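Local coordinates for protein PES4 (Saccharomyces cerevisiae S288C, PDB 6EZ7) that probably binds RNA, with mRNA 3'-untranslated regions and poly(A) or poly(U) tracts as suggested targets, this chain being its third RNA recognition motif domain, at residues S3-N8 against W43-Y48; N8-T13 against F64-K69; T13-I18 against K29-S34; K56-Y61 against V73-D78. All blocks are in the same frame, centred on the assembly; numbering follows the deposited sequence.

Interaction 1 of 4, residues S3-N8 against W43-Y48; sequences SIFIKN and WAFVTY
Phe5 and Phe45 meet across adjacent antiparallel strands at a non-hydrogen-bonded pair. Phe5 CG lies opposite the carbonyl carbon and beside the backbone N (chi1 -78°); its CB is 4.1 Å from Ala44 O, and CD1 comes to 3.7 Å of the same oxygen, at the ring edge. CE1 then reaches between two aromatics, 3.4 Å from Phe45 CD1 and 3.6 Å from Trp43 CZ3, while CZ lies 3.8 Å from Phe45 CD1. The planes of Phe5 and Phe45 are oblique, at 42°. These strands carry the RNP2 (Ile4 to Leu9) and RNP1 sequences of the RNA recognition motif, whose aromatics commonly stack on RNA bases. A serine in place of Phe45 would probably leave Ser3 CB without its aromatic cover and Phe5 CE1 with Trp43 as its remaining ring partner. On the other face, aliphatic Ile4, Ile6, Ala44 and Val46 suit the buried side against the helices; Ile6 CD1 packs 3.5 Å from Val46 CG2. Four backbone hydrogen bonds join the strands.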
loop_
_atom_site.group_PDB
_atom_site.type_symbol
_atom_site.label_atom_id
_atom_site.label_comp_id
_atom_site.label_asym_id
_atom_site.label_seq_id
_atom_site.Cartn_x
_atom_site.Cartn_y
_atom_site.Cartn_z
ATOM N N SER A 3 8.941 -0.575 -2.036
ATOM C CA SER A 3 7.555 -0.944 -2.315
ATOM C C SER A 3 6.825 -1.570 -1.137
ATOM O O SER A 3 7.418 -2.283 -0.327
ATOM C CB SER A 3 7.502 -1.901 -3.505
ATOM O OG SER A 3 8.101 -1.309 -4.643
ATOM N N ILE A 4 5.525 -1.299 -1.060
ATOM C CA ILE A 4 4.674 -1.869 -0.026
ATOM C C ILE A 4 3.436 -2.520 -0.624
ATOM O O ILE A 4 3.041 -2.222 -1.755
ATOM C CB ILE A 4 4.230 -0.801 0.998
ATOM C CG1 ILE A 4 3.431 0.305 0.304
ATOM C CG2 ILE A 4 5.436 -0.233 1.730
ATOM C CD1 ILE A 4 2.885 1.358 1.254
ATOM N N PHE A 5 2.839 -3.431 0.131
ATOM C CA PHE A 5 1.526 -3.956 -0.213
ATOM C C PHE A 5 0.501 -3.357 0.730
ATOM O O PHE A 5 0.762 -3.198 1.921
ATOM C CB PHE A 5 1.489 -5.484 -0.127
ATOM C CG PHE A 5 2.114 -6.177 -1.302
ATOM C CD1 PHE A 5 1.582 -6.029 -2.570
ATOM C CD2 PHE A 5 3.218 -6.995 -1.134
ATOM C CE1 PHE A 5 2.149 -6.676 -3.655
ATOM C CE2 PHE A 5 3.788 -7.645 -2.214
ATOM C CZ PHE A 5 3.254 -7.481 -3.475
ATOM N N ILE A 6 -0.660 -3.012 0.192
ATOM C CA ILE A 6 -1.767 -2.544 1.010
ATOM C C ILE A 6 -2.938 -3.473 0.780
ATOM O O ILE A 6 -3.416 -3.606 -0.347
ATOM C CB ILE A 6 -2.166 -1.106 0.667
ATOM C CG1 ILE A 6 -0.935 -0.199 0.705
ATOM C CG2 ILE A 6 -3.246 -0.613 1.614
ATOM C CD1 ILE A 6 -1.087 1.037 -0.131
ATOM N N LYS A 7 -3.390 -4.133 1.838
ATOM C CA LYS A 7 -4.462 -5.106 1.704
ATOM C C LYS A 7 -5.612 -4.775 2.639
ATOM O O LYS A 7 -5.508 -3.864 3.459
ATOM C CB LYS A 7 -3.937 -6.517 1.975
ATOM C CG LYS A 7 -2.689 -6.863 1.173
ATOM C CD LYS A 7 -2.330 -8.331 1.291
ATOM C CE LYS A 7 -3.137 -9.178 0.325
ATOM N NZ LYS A 7 -2.565 -10.546 0.201
ATOM N N ASN A 8 -6.703 -5.525 2.502
ATOM C CA ASN A 8 -7.941 -5.273 3.233
ATOM C C ASN A 8 -8.500 -3.893 2.905
ATOM O O ASN A 8 -9.009 -3.186 3.775
ATOM C CB ASN A 8 -7.732 -5.413 4.742
ATOM C CG ASN A 8 -9.033 -5.599 5.491
ATOM O OD1 ASN A 8 -10.007 -6.112 4.940
ATOM N ND2 ASN A 8 -9.064 -5.170 6.749
ATOM N N TRP A 43 -6.427 -5.041 -3.241
ATOM C CA TRP A 43 -5.067 -4.868 -2.766
ATOM C C TRP A 43 -4.351 -3.845 -3.629
ATOM O O TRP A 43 -4.753 -3.578 -4.759
ATOM C CB TRP A 43 -4.307 -6.197 -2.749
ATOM C CG TRP A 43 -4.091 -6.820 -4.092
ATOM C CD1 TRP A 43 -4.963 -7.613 -4.779
ATOM C CD2 TRP A 43 -2.914 -6.724 -4.900
ATOM N NE1 TRP A 43 -4.403 -8.006 -5.971
ATOM C CE2 TRP A 43 -3.145 -7.475 -6.068
ATOM C CE3 TRP A 43 -1.685 -6.068 -4.750
ATOM C CZ2 TRP A 43 -2.196 -7.588 -7.081
ATOM C CZ3 TRP A 43 -0.745 -6.183 -5.757
ATOM C CH2 TRP A 43 -1.005 -6.939 -6.908
ATOM N N ALA A 44 -3.300 -3.256 -3.077
ATOM C CA ALA A 44 -2.553 -2.236 -3.787
ATOM C C ALA A 44 -1.062 -2.480 -3.648
ATOM O O ALA A 44 -0.592 -3.012 -2.643
ATOM C CB ALA A 44 -2.916 -0.849 -3.273
ATOM N N PHE A 45 -0.328 -2.082 -4.674
ATOM C CA PHE A 45 1.118 -2.203 -4.696
ATOM C C PHE A 45 1.680 -0.817 -4.952
ATOM O O PHE A 45 1.480 -0.249 -6.027
ATOM C CB PHE A 45 1.549 -3.205 -5.769
ATOM C CG PHE A 45 3.036 -3.387 -5.884
ATOM C CD1 PHE A 45 3.764 -3.956 -4.855
ATOM C CD2 PHE A 45 3.700 -3.019 -7.043
ATOM C CE1 PHE A 45 5.132 -4.134 -4.972
ATOM C CE2 PHE A 45 5.065 -3.193 -7.164
ATOM C CZ PHE A 45 5.781 -3.752 -6.126
ATOM N N VAL A 46 2.351 -0.262 -3.951
ATOM C CA VAL A 46 2.831 1.112 -4.019
ATOM C C VAL A 46 4.343 1.172 -3.961
ATOM O O VAL A 46 4.967 0.586 -3.073
ATOM C CB VAL A 46 2.250 1.968 -2.883
ATOM C CG1 VAL A 46 2.835 3.376 -2.916
ATOM C CG2 VAL A 46 0.743 2.017 -2.995
ATOM N N THR A 47 4.927 1.888 -4.914
ATOM C CA THR A 47 6.367 2.072 -4.949
ATOM C C THR A 47 6.726 3.534 -4.701
ATOM O O THR A 47 6.242 4.431 -5.388
ATOM C CB THR A 47 6.957 1.615 -6.288
ATOM O OG1 THR A 47 6.689 0.218 -6.468
ATOM C CG2 THR A 47 8.460 1.832 -6.303
ATOM N N TYR A 48 7.574 3.761 -3.707
ATOM C CA TYR A 48 8.013 5.105 -3.365
ATOM C C TYR A 48 9.287 5.486 -4.106
ATOM O O TYR A 48 10.107 4.627 -4.428
ATOM C CB TYR A 48 8.228 5.221 -1.855
ATOM C CG TYR A 48 6.926 5.302 -1.095
ATOM C CD1 TYR A 48 6.287 6.520 -0.916
ATOM C CD2 TYR A 48 6.327 4.163 -0.575
ATOM C CE1 TYR A 48 5.090 6.604 -0.233
ATOM C CE2 TYR A 48 5.128 4.236 0.115
ATOM C CZ TYR A 48 4.517 5.461 0.284
ATOM O OH TYR A 48 3.326 5.545 0.967
#

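Interaction 2 of 4, residues N8-T13 against F64-K69; sequences NLPTIT and FYFRGK
Pro10 and Phe66 make the main apolar contact between the loop after strand 3-9 and the hairpin turn linking strands 65-66 and 69-75. Pro10 CD lies 3.5 Å from Phe66 CD2, meeting the ring obliquely, and Pro10 CG also packs on the aliphatic parts of Arg67 and Lys69. A compact, rigid pyrrolidine suits this spot. Phe66 CG stands anti to its N (chi1 177°), which carries the phenyl inward, where its ring meets Phe21 edge-to-face. In the RNA recognition motif this is the short hairpin between the second helix and the last strand, whose start forms its second arm; Phe66 to Lys69 form a type I' turn, with Arg67 and Gly68 at positive phi. Across the contact, Pro10 to Thr13 form a type I turn.

Polar atoms come close to carbon at several points. Pro10 CG is 3.2 Å from Phe66 O. Thr13 OG1, which donates to Pro10 O in a bond modelled doubtfully short, lies at the Phe66 ring edge. The buried Asn8 O has Lys69 CB at 3.4 Å but no hydrogen-bonding partner. Ile12 CD1 rests 3.3 Å from Arg67 NE. One water joins the turns, giving a hydrogen to Ile12 O and accepting one from Arg67 NH2.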
loop_
_atom_site.group_PDB
_atom_site.type_symbol
_atom_site.label_atom_id
_atom_site.label_comp_id
_atom_site.label_asym_id
_atom_site.label_seq_id
_atom_site.Cartn_x
_atom_site.Cartn_y
_atom_site.Cartn_z
ATOM N N ASN A 8 -6.703 -5.525 2.502
ATOM C CA ASN A 8 -7.941 -5.273 3.233
ATOM C C ASN A 8 -8.500 -3.893 2.905
ATOM O O ASN A 8 -9.009 -3.186 3.775
ATOM C CB ASN A 8 -7.732 -5.413 4.742
ATOM C CG ASN A 8 -9.033 -5.599 5.491
ATOM O OD1 ASN A 8 -10.007 -6.112 4.940
ATOM N ND2 ASN A 8 -9.064 -5.170 6.749
ATOM N N LEU A 9 -8.401 -3.517 1.635
ATOM C CA LEU A 9 -8.963 -2.258 1.173
ATOM C C LEU A 9 -10.443 -2.419 0.867
ATOM O O LEU A 9 -10.868 -3.467 0.375
ATOM C CB LEU A 9 -8.223 -1.759 -0.068
ATOM C CG LEU A 9 -6.797 -1.241 0.118
ATOM C CD1 LEU A 9 -6.101 -1.149 -1.229
ATOM C CD2 LEU A 9 -6.803 0.115 0.808
ATOM N N PRO A 10 -11.234 -1.380 1.164
ATOM C CA PRO A 10 -12.653 -1.339 0.800
ATOM C C PRO A 10 -12.810 -1.417 -0.710
ATOM O O PRO A 10 -11.956 -0.895 -1.424
ATOM C CB PRO A 10 -13.120 0.019 1.331
ATOM C CG PRO A 10 -12.096 0.432 2.323
ATOM C CD PRO A 10 -10.805 -0.155 1.856
ATOM N N THR A 11 -13.875 -2.049 -1.191
ATOM C CA THR A 11 -14.048 -2.254 -2.626
ATOM C C THR A 11 -14.227 -0.945 -3.396
ATOM O O THR A 11 -13.952 -0.887 -4.590
ATOM C CB THR A 11 -15.246 -3.173 -2.918
ATOM O OG1 THR A 11 -16.426 -2.630 -2.316
ATOM C CG2 THR A 11 -14.992 -4.567 -2.361
ATOM N N ILE A 12 -14.675 0.105 -2.719
ATOM C CA ILE A 12 -14.864 1.389 -3.389
ATOM C C ILE A 12 -13.589 2.239 -3.422
ATOM O O ILE A 12 -13.614 3.386 -3.863
ATOM C CB ILE A 12 -16.006 2.204 -2.734
ATOM C CG1 ILE A 12 -16.017 2.035 -1.213
ATOM C CG2 ILE A 12 -17.349 1.767 -3.297
ATOM C CD1 ILE A 12 -14.789 2.536 -0.505
ATOM N N THR A 13 -12.483 1.672 -2.944
ATOM C CA THR A 13 -11.196 2.365 -2.948
ATOM C C THR A 13 -10.809 2.813 -4.351
ATOM O O THR A 13 -10.926 2.050 -5.312
ATOM C CB THR A 13 -10.084 1.469 -2.377
ATOM O OG1 THR A 13 -10.451 1.049 -1.058
ATOM C CG2 THR A 13 -8.756 2.209 -2.322
ATOM N N PHE A 64 -4.278 1.166 10.047
ATOM C CA PHE A 64 -5.070 2.370 9.831
ATOM C C PHE A 64 -6.454 1.996 9.299
ATOM O O PHE A 64 -6.577 1.173 8.392
ATOM C CB PHE A 64 -4.346 3.307 8.860
ATOM C CG PHE A 64 -5.144 4.514 8.458
ATOM C CD1 PHE A 64 -5.201 5.626 9.280
ATOM C CD2 PHE A 64 -5.802 4.549 7.238
ATOM C CE1 PHE A 64 -5.921 6.742 8.908
ATOM C CE2 PHE A 64 -6.523 5.663 6.859
ATOM C CZ PHE A 64 -6.584 6.761 7.695
ATOM N N TYR A 65 -7.493 2.589 9.878
ATOM C CA TYR A 65 -8.860 2.340 9.430
ATOM C C TYR A 65 -9.231 3.208 8.249
ATOM O O TYR A 65 -9.145 4.439 8.308
ATOM C CB TYR A 65 -9.863 2.572 10.564
ATOM C CG TYR A 65 -9.926 1.439 11.555
ATOM C CD1 TYR A 65 -10.724 0.326 11.320
ATOM C CD2 TYR A 65 -9.191 1.482 12.730
ATOM C CE1 TYR A 65 -10.783 -0.715 12.232
ATOM C CE2 TYR A 65 -9.243 0.450 13.641
ATOM C CZ TYR A 65 -10.038 -0.645 13.388
ATOM O OH TYR A 65 -10.086 -1.672 14.303
ATOM N N PHE A 66 -9.654 2.556 7.174
ATOM C CA PHE A 66 -10.147 3.255 6.005
ATOM C C PHE A 66 -11.523 2.707 5.655
ATOM O O PHE A 66 -11.663 1.530 5.323
ATOM C CB PHE A 66 -9.177 3.104 4.836
ATOM C CG PHE A 66 -9.659 3.742 3.574
ATOM C CD1 PHE A 66 -10.239 4.999 3.601
ATOM C CD2 PHE A 66 -9.529 3.093 2.360
ATOM C CE1 PHE A 66 -10.690 5.595 2.436
ATOM C CE2 PHE A 66 -9.975 3.684 1.196
ATOM C CZ PHE A 66 -10.552 4.935 1.233
ATOM N N ARG A 67 -12.530 3.569 5.756
ATOM C CA ARG A 67 -13.929 3.170 5.633
ATOM C C ARG A 67 -14.230 1.914 6.442
ATOM O O ARG A 67 -14.788 0.946 5.926
ATOM C CB ARG A 67 -14.300 2.962 4.166
ATOM C CG ARG A 67 -13.954 4.156 3.305
ATOM C CD ARG A 67 -15.043 4.443 2.305
ATOM N NE ARG A 67 -14.565 5.311 1.234
ATOM C CZ ARG A 67 -15.116 6.477 0.919
ATOM N NH1 ARG A 67 -16.171 6.916 1.593
ATOM N NH2 ARG A 67 -14.616 7.202 -0.073
ATOM N N GLY A 68 -13.827 1.930 7.709
ATOM C CA GLY A 68 -14.144 0.853 8.627
ATOM C C GLY A 68 -13.271 -0.378 8.488
ATOM O O GLY A 68 -13.356 -1.289 9.307
ATOM N N LYS A 69 -12.444 -0.413 7.447
ATOM C CA LYS A 69 -11.541 -1.536 7.217
ATOM C C LYS A 69 -10.165 -1.246 7.797
ATOM O O LYS A 69 -9.579 -0.200 7.517
ATOM C CB LYS A 69 -11.409 -1.836 5.720
ATOM C CG LYS A 69 -12.700 -2.239 5.025
ATOM C CD LYS A 69 -13.269 -3.521 5.600
ATOM C CE LYS A 69 -14.291 -4.135 4.656
ATOM N NZ LYS A 69 -15.686 -3.737 5.006
HETATM O O HOH W 1 -13.316 5.717 -1.986
#

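Interaction 3 of 4, residues T13-I18 against K29-S34; sequences TTRDDI and KSIYLS
The first beta-alpha-beta unit of the RNA recognition motif closes where Arg15 and Ile18, in the opening turn of helix 15-22, pack on Ile31 and Leu33 of edge strand 28-33. It is a split crossover, with strand 42-48 between its two parallel strands. The helix begins with a capping box: Asp17 N donates to Thr14 OG1, and Thr14 N to Asp17 OD2, roles suited to a hydroxyl and a carboxylate.

Branched aliphatics pack between helix and strand. Ile18 CG2 lies 3.8 Å from Ile31 CD1, and Ile18 also touches Ile6 and Val46. Leu33 CD2 reaches under the start of the helix, 3.5 Å from Thr13 O and 3.6 Å from Arg15 N. A long, flexible arginine suits the exposed edge of the contact. In one of two modelled conformers its chain runs extended from CG to NE (chi3 -180°) and lays a guanidinium face over Ile31 CB. The bonds that follow belong to that conformer and are less certain for it. NH1 gives Ile31 O a bond of 2.8 Å from above the carbonyl plane, bent to 143°, and NH2 adds a weak one. A water in the guanidinium plane accepts from Arg15 NH2 at 2.6 Å and from Ile31 N at 3.1 Å.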
loop_
_atom_site.group_PDB
_atom_site.type_symbol
_atom_site.label_atom_id
_atom_site.label_comp_id
_atom_site.label_asym_id
_atom_site.label_seq_id
_atom_site.Cartn_x
_atom_site.Cartn_y
_atom_site.Cartn_z
ATOM N N THR A 13 -12.483 1.672 -2.944
ATOM C CA THR A 13 -11.196 2.365 -2.948
ATOM C C THR A 13 -10.809 2.813 -4.351
ATOM O O THR A 13 -10.926 2.050 -5.312
ATOM C CB THR A 13 -10.084 1.469 -2.377
ATOM O OG1 THR A 13 -10.451 1.049 -1.058
ATOM C CG2 THR A 13 -8.756 2.209 -2.322
ATOM N N THR A 14 -10.366 4.061 -4.469
ATOM C CA THR A 14 -9.938 4.588 -5.755
ATOM C C THR A 14 -8.443 4.811 -5.769
ATOM O O THR A 14 -7.802 4.854 -4.720
ATOM C CB THR A 14 -10.620 5.919 -6.089
ATOM O OG1 THR A 14 -10.123 6.935 -5.209
ATOM C CG2 THR A 14 -12.134 5.804 -5.949
ATOM N N ARG A 15 -7.886 4.964 -6.961
ATOM C CA ARG A 15 -6.468 5.268 -7.098
ATOM C C ARG A 15 -6.135 6.556 -6.349
ATOM O O ARG A 15 -5.072 6.681 -5.751
ATOM C CB ARG A 15 -6.088 5.386 -8.574
ATOM C CG ARG A 15 -4.607 5.572 -8.825
ATOM C CD ARG A 15 -4.300 5.563 -10.316
ATOM N NE ARG A 15 -2.873 5.737 -10.574
ATOM C CZ ARG A 15 -2.013 4.735 -10.724
ATOM N NH1 ARG A 15 -2.432 3.478 -10.648
ATOM N NH2 ARG A 15 -0.732 4.990 -10.954
ATOM N N ASP A 16 -7.065 7.512 -6.378
ATOM C CA ASP A 16 -6.880 8.780 -5.668
ATOM C C ASP A 16 -6.799 8.588 -4.156
ATOM O O ASP A 16 -6.033 9.276 -3.477
ATOM C CB ASP A 16 -8.010 9.755 -5.997
ATOM C CG ASP A 16 -7.889 10.342 -7.388
ATOM O OD1 ASP A 16 -6.777 10.298 -7.961
ATOM O OD2 ASP A 16 -8.904 10.861 -7.902
ATOM N N ASP A 17 -7.601 7.665 -3.628
ATOM C CA ASP A 17 -7.544 7.339 -2.203
ATOM C C ASP A 17 -6.149 6.885 -1.809
ATOM O O ASP A 17 -5.610 7.328 -0.796
ATOM C CB ASP A 17 -8.552 6.249 -1.840
ATOM C CG ASP A 17 -9.987 6.704 -1.997
ATOM O OD1 ASP A 17 -10.239 7.922 -1.890
ATOM O OD2 ASP A 17 -10.863 5.841 -2.225
ATOM N N ILE A 18 -5.571 5.991 -2.603
ATOM C CA ILE A 18 -4.230 5.501 -2.312
ATOM C C ILE A 18 -3.237 6.650 -2.402
ATOM O O ILE A 18 -2.379 6.812 -1.539
ATOM C CB ILE A 18 -3.804 4.379 -3.270
ATOM C CG1 ILE A 18 -4.845 3.259 -3.275
ATOM C CG2 ILE A 18 -2.447 3.839 -2.872
ATOM C CD1 ILE A 18 -5.080 2.655 -1.923
ATOM N N LYS A 29 6.219 6.825 -6.526
ATOM C CA LYS A 29 6.732 6.574 -7.867
ATOM C C LYS A 29 5.675 5.917 -8.749
ATOM O O LYS A 29 5.438 6.352 -9.878
ATOM C CB LYS A 29 7.985 5.696 -7.800
ATOM C CG LYS A 29 8.802 5.681 -9.079
ATOM C CD LYS A 29 10.081 4.875 -8.911
ATOM C CE LYS A 29 9.983 3.529 -9.615
ATOM N NZ LYS A 29 11.326 2.997 -9.982
ATOM N N SER A 30 5.037 4.873 -8.231
ATOM C CA SER A 30 4.020 4.156 -8.990
ATOM C C SER A 30 3.021 3.462 -8.074
ATOM O O SER A 30 3.334 3.130 -6.930
ATOM C CB SER A 30 4.669 3.134 -9.927
ATOM O OG SER A 30 5.417 2.174 -9.201
ATOM N N ILE A 31 1.815 3.257 -8.594
ATOM C CA ILE A 31 0.741 2.583 -7.875
ATOM C C ILE A 31 0.052 1.558 -8.753
ATOM O O ILE A 31 -0.269 1.834 -9.909
ATOM C CB ILE A 31 -0.345 3.568 -7.383
ATOM C CG1 ILE A 31 0.245 4.642 -6.482
ATOM C CG2 ILE A 31 -1.457 2.829 -6.645
ATOM C CD1 ILE A 31 -0.808 5.515 -5.853
ATOM N N TYR A 32 -0.178 0.373 -8.206
ATOM C CA TYR A 32 -1.127 -0.541 -8.812
ATOM C C TYR A 32 -2.281 -0.750 -7.844
ATOM O O TYR A 32 -2.064 -1.043 -6.675
ATOM C CB TYR A 32 -0.484 -1.883 -9.166
ATOM C CG TYR A 32 -1.510 -2.885 -9.642
ATOM C CD1 TYR A 32 -2.065 -2.782 -10.911
ATOM C CD2 TYR A 32 -1.949 -3.911 -8.817
ATOM C CE1 TYR A 32 -3.014 -3.677 -11.350
ATOM C CE2 TYR A 32 -2.904 -4.815 -9.251
ATOM C CZ TYR A 32 -3.431 -4.690 -10.520
ATOM O OH TYR A 32 -4.382 -5.581 -10.970
ATOM N N LEU A 33 -3.507 -0.588 -8.325
ATOM C CA LEU A 33 -4.672 -0.917 -7.516
ATOM C C LEU A 33 -5.472 -2.000 -8.229
ATOM O O LEU A 33 -5.929 -1.807 -9.359
ATOM C CB LEU A 33 -5.526 0.322 -7.262
ATOM C CG LEU A 33 -6.793 0.104 -6.435
ATOM C CD1 LEU A 33 -6.468 -0.379 -5.027
ATOM C CD2 LEU A 33 -7.618 1.380 -6.404
ATOM N N SER A 34 -5.626 -3.136 -7.560
ATOM C CA SER A 34 -6.267 -4.304 -8.155
ATOM C C SER A 34 -7.682 -4.019 -8.649
ATOM O O SER A 34 -8.455 -3.320 -7.999
ATOM C CB SER A 34 -6.301 -5.452 -7.146
ATOM O OG SER A 34 -7.172 -5.152 -6.071
HETATM O O HOH W 2 1.564 3.882 -11.633
#

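Interaction 4 of 4, residues K56-Y61 against V73-D78; sequences KAIKRY and VTRAQD
Ala57 O lies 4.0 Å from Val73 CG1, at the start of the packing of helix 51-61 on strand 69-75. This is the second helix of the RNA recognition motif, set against the last strand on the sheet face away from the aromatic surface. The short axes pass 7.5 Å apart, and the small Ala57 side chain lets the helix sit close, touching Ile4 and Tyr48.

Ile58 follows and does most of the work. CG1 meets Val73 CG1 at 4.1 Å, and CG2 lies 3.5 Å from Val73 O. With its outer chain extended (chi2 171°), CD1 reaches beyond Val73 to Arg75, 3.5 Å from the backbone N and 3.7 Å from CB. A glycine at Ile58 would probably open a gap beside Val73 and leave the Arg75 chain without its apolar support.

Tyr61 ends the helix, with its CB 4.0 Å and its carbonyl O 3.6 Å from Val73 CG2, while the ring turns away to meet Phe22 and Phe64. Beta-branched Val73 thus fits one methyl to Ile58 and the other to Tyr61. Arg75 NH2 makes a salt bridge to Glu55 and a hydrogen bond to Ser54. No hydrogen bond spans these segments, so shape and burial hold the interface, with polar bonds at its margin.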
loop_
_atom_site.group_PDB
_atom_site.type_symbol
_atom_site.label_atom_id
_atom_site.label_comp_id
_atom_site.label_asym_id
_atom_site.label_seq_id
_atom_site.Cartn_x
_atom_site.Cartn_y
_atom_site.Cartn_z
ATOM N N LYS A 56 8.270 4.304 6.339
ATOM C CA LYS A 56 7.411 5.264 7.018
ATOM C C LYS A 56 5.947 4.917 6.793
ATOM O O LYS A 56 5.137 4.985 7.717
ATOM C CB LYS A 56 7.702 6.685 6.535
ATOM C CG LYS A 56 9.029 7.242 7.025
ATOM C CD LYS A 56 9.428 8.489 6.250
ATOM C CE LYS A 56 8.378 9.581 6.375
ATOM N NZ LYS A 56 8.651 10.718 5.451
ATOM N N ALA A 57 5.619 4.536 5.559
ATOM C CA ALA A 57 4.248 4.190 5.192
ATOM C C ALA A 57 3.739 3.001 5.997
ATOM O O ALA A 57 2.602 3.001 6.467
ATOM C CB ALA A 57 4.154 3.893 3.698
ATOM N N ILE A 58 4.580 1.984 6.143
ATOM C CA ILE A 58 4.232 0.827 6.956
ATOM C C ILE A 58 4.001 1.244 8.408
ATOM O O ILE A 58 2.994 0.884 9.019
ATOM C CB ILE A 58 5.331 -0.248 6.900
ATOM C CG1 ILE A 58 5.480 -0.780 5.474
ATOM C CG2 ILE A 58 5.023 -1.379 7.871
ATOM C CD1 ILE A 58 6.676 -1.689 5.291
ATOM N N LYS A 59 4.932 2.020 8.952
ATOM C CA LYS A 59 4.832 2.442 10.346
ATOM C C LYS A 59 3.604 3.307 10.592
ATOM O O LYS A 59 2.979 3.229 11.652
ATOM C CB LYS A 59 6.093 3.200 10.771
ATOM C CG LYS A 59 7.284 2.302 11.053
ATOM C CD LYS A 59 8.299 2.997 11.950
ATOM C CE LYS A 59 9.274 3.845 11.149
ATOM N NZ LYS A 59 10.463 3.059 10.714
ATOM N N ARG A 60 3.249 4.125 9.611
ATOM C CA ARG A 60 2.163 5.074 9.806
ATOM C C ARG A 60 0.793 4.523 9.428
ATOM O O ARG A 60 -0.210 4.907 10.032
ATOM C CB ARG A 60 2.450 6.362 9.029
ATOM C CG ARG A 60 3.708 7.073 9.518
ATOM C CD ARG A 60 3.975 8.358 8.762
ATOM N NE ARG A 60 2.795 9.215 8.699
ATOM C CZ ARG A 60 2.761 10.388 8.075
ATOM N NH1 ARG A 60 3.843 10.845 7.459
ATOM N NH2 ARG A 60 1.644 11.102 8.065
ATOM N N TYR A 61 0.736 3.611 8.460
ATOM C CA TYR A 61 -0.563 3.193 7.936
ATOM C C TYR A 61 -0.965 1.745 8.202
ATOM O O TYR A 61 -2.111 1.378 7.953
ATOM C CB TYR A 61 -0.623 3.456 6.432
ATOM C CG TYR A 61 -0.919 4.898 6.119
ATOM C CD1 TYR A 61 -2.135 5.464 6.481
ATOM C CD2 TYR A 61 0.013 5.699 5.474
ATOM C CE1 TYR A 61 -2.418 6.785 6.208
ATOM C CE2 TYR A 61 -0.261 7.027 5.195
ATOM C CZ TYR A 61 -1.479 7.562 5.565
ATOM O OH TYR A 61 -1.763 8.881 5.289
ATOM N N VAL A 73 -0.683 -3.042 5.874
ATOM C CA VAL A 73 0.380 -2.448 5.083
ATOM C C VAL A 73 1.692 -3.142 5.404
ATOM O O VAL A 73 2.207 -3.035 6.518
ATOM C CB VAL A 73 0.493 -0.937 5.336
ATOM C CG1 VAL A 73 1.582 -0.331 4.463
ATOM C CG2 VAL A 73 -0.846 -0.267 5.063
ATOM N N THR A 74 2.217 -3.878 4.431
ATOM C CA THR A 74 3.433 -4.655 4.637
ATOM C C THR A 74 4.448 -4.369 3.545
ATOM O O THR A 74 4.095 -3.885 2.476
ATOM C CB THR A 74 3.142 -6.165 4.664
ATOM O OG1 THR A 74 2.462 -6.543 3.460
ATOM C CG2 THR A 74 2.273 -6.521 5.854
ATOM N N ARG A 75 5.712 -4.666 3.815
ATOM C CA ARG A 75 6.746 -4.478 2.808
ATOM C C ARG A 75 6.584 -5.496 1.683
ATOM O O ARG A 75 6.250 -6.655 1.924
ATOM C CB ARG A 75 8.139 -4.585 3.436
ATOM C CG ARG A 75 9.276 -4.422 2.440
ATOM C CD ARG A 75 10.555 -3.957 3.116
ATOM N NE ARG A 75 10.379 -2.669 3.780
ATOM C CZ ARG A 75 10.426 -1.496 3.158
ATOM N NH1 ARG A 75 10.632 -1.444 1.848
ATOM N NH2 ARG A 75 10.256 -0.373 3.843
ATOM N N ALA A 76 6.797 -5.044 0.452
ATOM C CA ALA A 76 6.792 -5.926 -0.701
ATOM C C ALA A 76 8.206 -6.418 -0.945
ATOM O O ALA A 76 8.970 -5.789 -1.677
ATOM C CB ALA A 76 6.258 -5.211 -1.918
ATOM N N GLN A 77 8.564 -7.533 -0.322
ATOM C CA GLN A 77 9.932 -8.015 -0.417
ATOM C C GLN A 77 10.046 -8.991 -1.578
ATOM O O GLN A 77 9.214 -9.889 -1.733
ATOM C CB GLN A 77 10.378 -8.660 0.897
ATOM C CG GLN A 77 11.641 -9.506 0.798
ATOM C CD GLN A 77 11.908 -10.308 2.062
ATOM O OE1 GLN A 77 11.770 -9.800 3.175
ATOM N NE2 GLN A 77 12.315 -11.559 1.895
ATOM N N ASP A 78 11.069 -8.789 -2.403
ATOM C CA ASP A 78 11.285 -9.624 -3.577
ATOM C C ASP A 78 11.704 -11.029 -3.160
ATOM O O ASP A 78 12.021 -11.275 -1.997
ATOM C CB ASP A 78 12.342 -9.006 -4.496
ATOM C CG ASP A 78 11.942 -9.057 -5.960
ATOM O OD1 ASP A 78 10.725 -9.048 -6.249
ATOM O OD2 ASP A 78 12.844 -9.116 -6.822
#

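How the interactions relate
All four contacts build one RNA recognition motif around a single antiparallel sheet. Interaction 1 is its centre, and its aromatic face probably receives RNA; interactions 3 and 4 set the two helices against the other face, each with its centre about 8 Å from that of interaction 1. Backbone pairing carries the sheet outward both ways: Phe45 O is 2.8 Å from Tyr32 N toward interaction 3, and Phe5 N is 2.7 Å from Thr74 O toward interaction 4. Interaction 2 closes one end of the sheet, sharing Asn8 with interaction 1 and Thr13 with interaction 3. Leu9 bridges all three, its CD1 3.8 Å from Ala44 CB and 3.9 Å from Leu33 CD1. Interactions 3 and 4 do not touch.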